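Local coordinates for protein Afp3 (Serratia entomophila, PDB 6RBN) that probably forms, with many copies of itself and with Afp2, the contractile sheath around the inner tube of the anti-feeding prophage, a contractile injection system, at residues V306-E309 with Q310-E313; R345-P348 with V349-F353; A272-A275 with G276-K280. One frame throughout, in Å; residues are numbered along the deposited sequence.

Contact 1 of 3, residues V306-E309 with Q310-E313; sequences VTNE and QQAE
Thr307 caps the short helix 308-311: its OG1 accepts from Gln310 N, the side-chain capping bond of an N-cap residue to the N-H three residues on. The bond is weak at 3.5 Å between Gln310 N and Thr307 OG1, though fairly straight at the hydrogen (162°). OG1 can face that N-H because chi1 of 68° sets it between the backbone N and the carbonyl carbon of its own residue.

The backbone adds two bonds. Ala312 N donates to Asn308 O at 2.8 Å, with the donor tilted 18° from the carbonyl plane; Gln311 N to Thr307 O is weak, at 3.4 Å. One short bond and one weak one fit a short, weakly bonded turn.

Two polar ends of this turn, Asn308 OD1 and Gln311 OE1, both accept from NH1 of Arg323, so one guanidinium nitrogen holds both amide oxygens. Val7 of a second sheath subunit packs on Asn308 and Ala312, while Tyr124 of an Afp2 chain meets Asn308 and gives Glu309 a weak hydrogen bond, which places this cap between subunits.

Van der Waals packing comes from Gln310, whose side chain, extended beyond CG, runs back beside Val306 and Thr307. It crosses Thr307 at about a right angle, with Gln310 CG 3.3 Å from Thr307 OG1; the apolar part of the contact is Gln310 CG against the CG1 methyl of Val306, at 3.7 Å.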
loop_
_atom_site.group_PDB
_atom_site.type_symbol
_atom_site.label_atom_id
_atom_site.label_comp_id
_atom_site.label_asym_id
_atom_site.label_seq_id
_atom_site.Cartn_x
_atom_site.Cartn_y
_atom_site.Cartn_z
ATOM N N VAL D 306 4.478 -64.802 51.335
ATOM C CA VAL D 306 3.133 -64.477 51.796
ATOM C C VAL D 306 2.115 -64.979 50.780
ATOM O O VAL D 306 2.223 -64.696 49.585
ATOM C CB VAL D 306 2.995 -62.966 52.032
ATOM C CG1 VAL D 306 1.582 -62.594 52.388
ATOM C CG2 VAL D 306 3.937 -62.522 53.129
ATOM N N THR D 307 1.120 -65.727 51.259
ATOM C CA THR D 307 0.067 -66.252 50.406
ATOM C C THR D 307 -0.986 -65.181 50.135
ATOM O O THR D 307 -0.896 -64.048 50.608
ATOM C CB THR D 307 -0.588 -67.470 51.050
ATOM O OG1 THR D 307 -1.313 -67.062 52.214
ATOM C CG2 THR D 307 0.466 -68.449 51.483
ATOM N N ASN D 308 -2.002 -65.551 49.351
ATOM C CA ASN D 308 -3.109 -64.632 49.102
ATOM C C ASN D 308 -4.026 -64.529 50.313
ATOM O O ASN D 308 -4.555 -63.453 50.608
ATOM C CB ASN D 308 -3.912 -65.075 47.880
ATOM C CG ASN D 308 -3.169 -64.859 46.584
ATOM O OD1 ASN D 308 -2.482 -63.857 46.409
ATOM N ND2 ASN D 308 -3.321 -65.793 45.656
ATOM N N GLU D 309 -4.222 -65.638 51.030
ATOM C CA GLU D 309 -5.243 -65.683 52.071
ATOM C C GLU D 309 -4.840 -64.876 53.298
ATOM O O GLU D 309 -5.702 -64.375 54.027
ATOM C CB GLU D 309 -5.540 -67.133 52.455
ATOM C CG GLU D 309 -6.306 -67.895 51.391
ATOM C CD GLU D 309 -5.412 -68.488 50.324
ATOM O OE1 GLU D 309 -4.175 -68.442 50.476
ATOM O OE2 GLU D 309 -5.953 -68.971 49.313
ATOM N N GLN D 310 -3.540 -64.750 53.554
ATOM C CA GLN D 310 -3.102 -63.874 54.633
ATOM C C GLN D 310 -2.916 -62.443 54.146
ATOM O O GLN D 310 -2.909 -61.508 54.953
ATOM C CB GLN D 310 -1.844 -64.429 55.300
ATOM C CG GLN D 310 -0.672 -64.679 54.406
ATOM C CD GLN D 310 0.459 -65.323 55.163
ATOM O OE1 GLN D 310 0.398 -65.475 56.380
ATOM N NE2 GLN D 310 1.490 -65.739 54.443
ATOM N N GLN D 311 -2.756 -62.238 52.839
ATOM C CA GLN D 311 -2.815 -60.872 52.335
ATOM C C GLN D 311 -4.251 -60.367 52.279
ATOM O O GLN D 311 -4.481 -59.157 52.384
ATOM C CB GLN D 311 -2.151 -60.776 50.957
ATOM C CG GLN D 311 -1.930 -59.345 50.478
ATOM C CD GLN D 311 -1.214 -59.250 49.156
ATOM O OE1 GLN D 311 -0.879 -60.260 48.541
ATOM N NE2 GLN D 311 -0.973 -58.026 48.708
ATOM N N ALA D 312 -5.228 -61.268 52.165
ATOM C CA ALA D 312 -6.636 -60.899 52.171
ATOM C C ALA D 312 -7.111 -60.371 53.517
ATOM O O ALA D 312 -8.128 -59.675 53.561
ATOM C CB ALA D 312 -7.495 -62.097 51.771
ATOM N N GLU D 313 -6.424 -60.697 54.608
ATOM C CA GLU D 313 -6.716 -60.104 55.904
ATOM C C GLU D 313 -5.786 -58.946 56.229
ATOM O O GLU D 313 -6.016 -58.243 57.216
ATOM C CB GLU D 313 -6.621 -61.161 57.010
ATOM C CG GLU D 313 -5.224 -61.702 57.221
ATOM C CD GLU D 313 -5.167 -62.802 58.258
ATOM O OE1 GLU D 313 -6.231 -63.155 58.809
ATOM O OE2 GLU D 313 -4.060 -63.318 58.519
#

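Contact 2 of 3, residues R345-P348 with V349-F353; sequences RYIP and VRRLF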
loop_
_atom_site.group_PDB
_atom_site.type_symbol
_atom_site.label_atom_id
_atom_site.label_comp_id
_atom_site.label_asym_id
_atom_site.label_seq_id
_atom_site.Cartn_x
_atom_site.Cartn_y
_atom_site.Cartn_z
ATOM N N ARG D 345 -7.253 -43.205 51.089
ATOM C CA ARG D 345 -6.997 -44.636 51.176
ATOM C C ARG D 345 -5.690 -45.022 50.501
ATOM O O ARG D 345 -4.956 -45.877 51.008
ATOM C CB ARG D 345 -8.157 -45.406 50.549
ATOM C CG ARG D 345 -8.082 -46.904 50.728
ATOM C CD ARG D 345 -9.270 -47.588 50.081
ATOM N NE ARG D 345 -10.532 -47.209 50.708
ATOM C CZ ARG D 345 -11.027 -47.782 51.800
ATOM N NH1 ARG D 345 -10.367 -48.765 52.396
ATOM N NH2 ARG D 345 -12.183 -47.372 52.300
ATOM N N TYR D 346 -5.374 -44.404 49.370
ATOM C CA TYR D 346 -4.273 -44.842 48.528
ATOM C C TYR D 346 -3.046 -43.961 48.708
ATOM O O TYR D 346 -3.157 -42.773 49.020
ATOM C CB TYR D 346 -4.688 -44.855 47.059
ATOM C CG TYR D 346 -5.752 -45.876 46.753
ATOM C CD1 TYR D 346 -5.428 -47.218 46.621
ATOM C CD2 TYR D 346 -7.075 -45.500 46.589
ATOM C CE1 TYR D 346 -6.395 -48.157 46.341
ATOM C CE2 TYR D 346 -8.049 -46.432 46.309
ATOM C CZ TYR D 346 -7.702 -47.758 46.186
ATOM O OH TYR D 346 -8.672 -48.691 45.905
ATOM N N ILE D 347 -1.876 -44.573 48.521
ATOM C CA ILE D 347 -0.625 -43.804 48.500
ATOM C C ILE D 347 -0.556 -42.767 47.385
ATOM O O ILE D 347 -0.190 -41.618 47.681
ATOM C CB ILE D 347 0.577 -44.759 48.513
ATOM C CG1 ILE D 347 0.560 -45.622 49.768
ATOM C CG2 ILE D 347 1.885 -43.998 48.458
ATOM C CD1 ILE D 347 1.557 -46.740 49.732
ATOM N N PRO D 348 -0.863 -43.063 46.095
ATOM C CA PRO D 348 -0.652 -42.014 45.078
ATOM C C PRO D 348 -1.625 -40.851 45.156
ATOM O O PRO D 348 -1.317 -39.768 44.652
ATOM C CB PRO D 348 -0.804 -42.772 43.759
ATOM C CG PRO D 348 -1.679 -43.866 44.065
ATOM C CD PRO D 348 -1.293 -44.309 45.423
ATOM N N VAL D 349 -2.793 -41.039 45.768
ATOM C CA VAL D 349 -3.694 -39.915 45.989
ATOM C C VAL D 349 -3.169 -39.037 47.115
ATOM O O VAL D 349 -3.244 -37.804 47.052
ATOM C CB VAL D 349 -5.115 -40.433 46.272
ATOM C CG1 VAL D 349 -6.078 -39.290 46.529
ATOM C CG2 VAL D 349 -5.595 -41.287 45.120
ATOM N N ARG D 350 -2.589 -39.652 48.146
ATOM C CA ARG D 350 -2.083 -38.897 49.284
ATOM C C ARG D 350 -0.817 -38.124 48.934
ATOM O O ARG D 350 -0.686 -36.950 49.294
ATOM C CB ARG D 350 -1.826 -39.844 50.453
ATOM C CG ARG D 350 -1.145 -39.230 51.657
ATOM C CD ARG D 350 -2.046 -38.299 52.448
ATOM N NE ARG D 350 -1.921 -36.909 52.031
ATOM C CZ ARG D 350 -2.663 -35.917 52.504
ATOM N NH1 ARG D 350 -3.587 -36.157 53.424
ATOM N NH2 ARG D 350 -2.481 -34.682 52.065
ATOM N N ARG D 351 0.122 -38.757 48.233
ATOM C CA ARG D 351 1.368 -38.086 47.891
ATOM C C ARG D 351 1.234 -37.126 46.719
ATOM O O ARG D 351 2.156 -36.344 46.482
ATOM C CB ARG D 351 2.465 -39.109 47.589
ATOM C CG ARG D 351 2.925 -39.880 48.807
ATOM C CD ARG D 351 4.036 -40.856 48.476
ATOM N NE ARG D 351 5.269 -40.181 48.091
ATOM C CZ ARG D 351 5.798 -40.236 46.874
ATOM N NH1 ARG D 351 5.206 -40.943 45.925
ATOM N NH2 ARG D 351 6.925 -39.590 46.610
ATOM N N LEU D 352 0.129 -37.172 45.974
ATOM C CA LEU D 352 -0.141 -36.125 44.998
ATOM C C LEU D 352 -0.495 -34.821 45.696
ATOM O O LEU D 352 0.017 -33.754 45.338
ATOM C CB LEU D 352 -1.269 -36.545 44.062
ATOM C CG LEU D 352 -1.695 -35.516 43.018
ATOM C CD1 LEU D 352 -0.568 -35.225 42.054
ATOM C CD2 LEU D 352 -2.924 -35.997 42.283
ATOM N N PHE D 353 -1.374 -34.890 46.696
ATOM C CA PHE D 353 -1.728 -33.715 47.478
ATOM C C PHE D 353 -0.574 -33.208 48.328
ATOM O O PHE D 353 -0.465 -31.999 48.534
ATOM C CB PHE D 353 -2.940 -34.017 48.356
ATOM C CG PHE D 353 -4.247 -33.930 47.629
ATOM C CD1 PHE D 353 -4.945 -32.738 47.588
ATOM C CD2 PHE D 353 -4.754 -35.017 46.947
ATOM C CE1 PHE D 353 -6.142 -32.647 46.913
ATOM C CE2 PHE D 353 -5.950 -34.929 46.264
ATOM C CZ PHE D 353 -6.641 -33.741 46.248
#
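Residues 345-348 lead without a break into 349-353, and Tyr346 takes the N-cap position of the helix 347-364. Its carbonyl opens the i to i+4 series: Arg350 N reaches Tyr346 O at 3.3 Å, with the donor 29° off the carbonyl plane. The next bond is shorter and straighter, Arg351 N to Ile347 O at 2.9 Å and 170° at the hydrogen. Leu352 N to Pro348 O is weak (3.3 Å). Pro348, with no N-H to give, sits in the first turn, where a helix asks for no such donor.

Side chains meet along two lines. On one, the CB of Tyr346 touches the CG2 methyl of Val349 at 4.2 Å, while the phenol leads away and its OH hydrogen-bonds Glu439. On the other, Ile347 and Arg351 run side by side, pointing the same way, and the CG2 branch of Ile347 lies 3.8 Å from Arg351 CD. The bend of Arg351 at chi3 (67°) comes just beyond that contact and turns the guanidinium aside to a salt bridge with Asp282, at the far part of helix 271-284.

Arg350 bends away from the first turn; its NH2 pairs with Asp354 and with Glu14 of an Afp2 chain, and it makes a cation-pi contact with Trp344. Arg351 thus spends a methylene carbon on packing, and both buried arginines bring their charged ends to carboxylates. The salt bridges link this helix start to helix 271-284 and to an Afp2 chain, and would probably offset the cost of burying the cations.

Contact 3 of 3, residues A272-A275 with G276-K280; sequences ALIA and GVYGK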
loop_
_atom_site.group_PDB
_atom_site.type_symbol
_atom_site.label_atom_id
_atom_site.label_comp_id
_atom_site.label_asym_id
_atom_site.label_seq_id
_atom_site.Cartn_x
_atom_site.Cartn_y
_atom_site.Cartn_z
ATOM N N ALA D 272 14.299 -49.150 53.126
ATOM C CA ALA D 272 15.378 -48.547 52.352
ATOM C C ALA D 272 15.204 -48.819 50.865
ATOM O O ALA D 272 15.676 -48.050 50.020
ATOM C CB ALA D 272 16.727 -49.067 52.839
ATOM N N LEU D 273 14.530 -49.918 50.523
ATOM C CA LEU D 273 14.314 -50.243 49.119
ATOM C C LEU D 273 13.077 -49.542 48.577
ATOM O O LEU D 273 13.057 -49.118 47.419
ATOM C CB LEU D 273 14.189 -51.756 48.936
ATOM C CG LEU D 273 15.435 -52.646 48.928
ATOM C CD1 LEU D 273 15.982 -52.902 50.321
ATOM C CD2 LEU D 273 15.124 -53.951 48.228
ATOM N N ILE D 274 12.031 -49.423 49.399
ATOM C CA ILE D 274 10.793 -48.794 48.947
ATOM C C ILE D 274 10.982 -47.286 48.808
ATOM O O ILE D 274 10.376 -46.643 47.943
ATOM C CB ILE D 274 9.637 -49.159 49.901
ATOM C CG1 ILE D 274 9.468 -50.674 49.961
ATOM C CG2 ILE D 274 8.326 -48.574 49.442
ATOM C CD1 ILE D 274 9.158 -51.313 48.634
ATOM N N ALA D 275 11.864 -46.706 49.625
ATOM C CA ALA D 275 12.226 -45.303 49.444
ATOM C C ALA D 275 12.983 -45.094 48.139
ATOM O O ALA D 275 12.947 -44.004 47.560
ATOM C CB ALA D 275 13.057 -44.815 50.627
ATOM N N GLY D 276 13.674 -46.130 47.664
ATOM C CA GLY D 276 14.284 -46.059 46.351
ATOM C C GLY D 276 13.266 -46.111 45.228
ATOM O O GLY D 276 13.366 -45.360 44.258
ATOM N N VAL D 277 12.262 -46.986 45.349
ATOM C CA VAL D 277 11.347 -47.184 44.229
ATOM C C VAL D 277 10.303 -46.081 44.167
ATOM O O VAL D 277 9.561 -45.983 43.184
ATOM C CB VAL D 277 10.677 -48.570 44.292
ATOM C CG1 VAL D 277 11.720 -49.661 44.418
ATOM C CG2 VAL D 277 9.643 -48.631 45.391
ATOM N N TYR D 278 10.201 -45.249 45.206
ATOM C CA TYR D 278 9.385 -44.047 45.078
ATOM C C TYR D 278 10.054 -43.043 44.154
ATOM O O TYR D 278 9.395 -42.413 43.325
ATOM C CB TYR D 278 9.110 -43.397 46.433
ATOM C CG TYR D 278 8.089 -44.085 47.309
ATOM C CD1 TYR D 278 7.462 -45.255 46.914
ATOM C CD2 TYR D 278 7.679 -43.498 48.493
ATOM C CE1 TYR D 278 6.521 -45.862 47.720
ATOM C CE2 TYR D 278 6.728 -44.086 49.288
ATOM C CZ TYR D 278 6.150 -45.265 48.896
ATOM O OH TYR D 278 5.202 -45.858 49.690
ATOM N N GLY D 279 11.370 -42.876 44.291
ATOM C CA GLY D 279 12.080 -41.945 43.432
ATOM C C GLY D 279 12.169 -42.425 41.997
ATOM O O GLY D 279 12.237 -41.621 41.066
ATOM N N LYS D 280 12.176 -43.743 41.799
ATOM C CA LYS D 280 12.165 -44.288 40.449
ATOM C C LYS D 280 10.805 -44.099 39.792
ATOM O O LYS D 280 10.720 -43.777 38.604
ATOM C CB LYS D 280 12.543 -45.766 40.480
ATOM C CG LYS D 280 12.668 -46.403 39.118
ATOM C CD LYS D 280 12.895 -47.894 39.229
ATOM C CE LYS D 280 14.304 -48.204 39.670
ATOM N NZ LYS D 280 14.552 -49.668 39.665
#
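Tyr278 lays one face of its ring over the carbonyl oxygen of Ile274, one turn earlier, with Tyr278 CD1 3.4 Å from Ile274 O. The same ring runs obliquely across the Ile274 side chain, where its CE1 edge carbon comes to 3.7 Å from the CG2 methyl. That methyl points at the ring because it stands opposite the backbone N of Ile274, while the other branch, CG1, is turned to the far side of the carbonyl carbon (chi1 -58°) and its terminal CD1 meets Val277.

The Ile274 carbonyl is therefore engaged in two ways. Ile274 O accepts from Tyr278 N at 3.1 Å, with the donor 27° out of the carbonyl plane, and it also faces the ring. Val277 straddles two carbonyls of the preceding turn: its CG1 lies 3.3 Å from Leu273 O, and its CG2 is equally near Ile274 O, so Val277 CG2 and the face of the Tyr278 ring both lie by Ile274 O. Val277 CG2 also approaches CD1 of Ile274 at 4.2 Å.

This is the i to i+4 pattern of an alpha helix, 271-284, deep within the part of the sheath protein assigned to the subtilisin-like family. Leu273 O takes both Val277 N, at 3.1 Å, and a weak, bent bond from Gly276 N.

Around the helix, Ala275 touches Tyr118 of helix 111-120, Leu273 packs on Leu117 of that helix, and Ala275 and Tyr278 both meet Leu186 on strand 185-188. Tyr278 OH is hydrogen-bonded to Tyr207 OH of strand 204-207.

Contacts 2 and 3 are buried and contact 1 only partly so, its centre about 25 Å from that of the chain against 11 and 7 Å for the other two. Contacts 2 and 3 touch: Ile347 CD1 packs 3.8 Å from Tyr278 OH, joining the first turn of helix 347-364, in the C-terminal family region, to helix 271-284 of the subtilisin-like one. Contact 1 lies clear of both, with nearest atoms about 11 and 12 Å away. Chemistry follows place: apolar and aromatic packing at 272-280, which no other chain reaches; charge pairs around an apolar helix start at 345-353; and polar capping at 306-313, between neighbouring subunits.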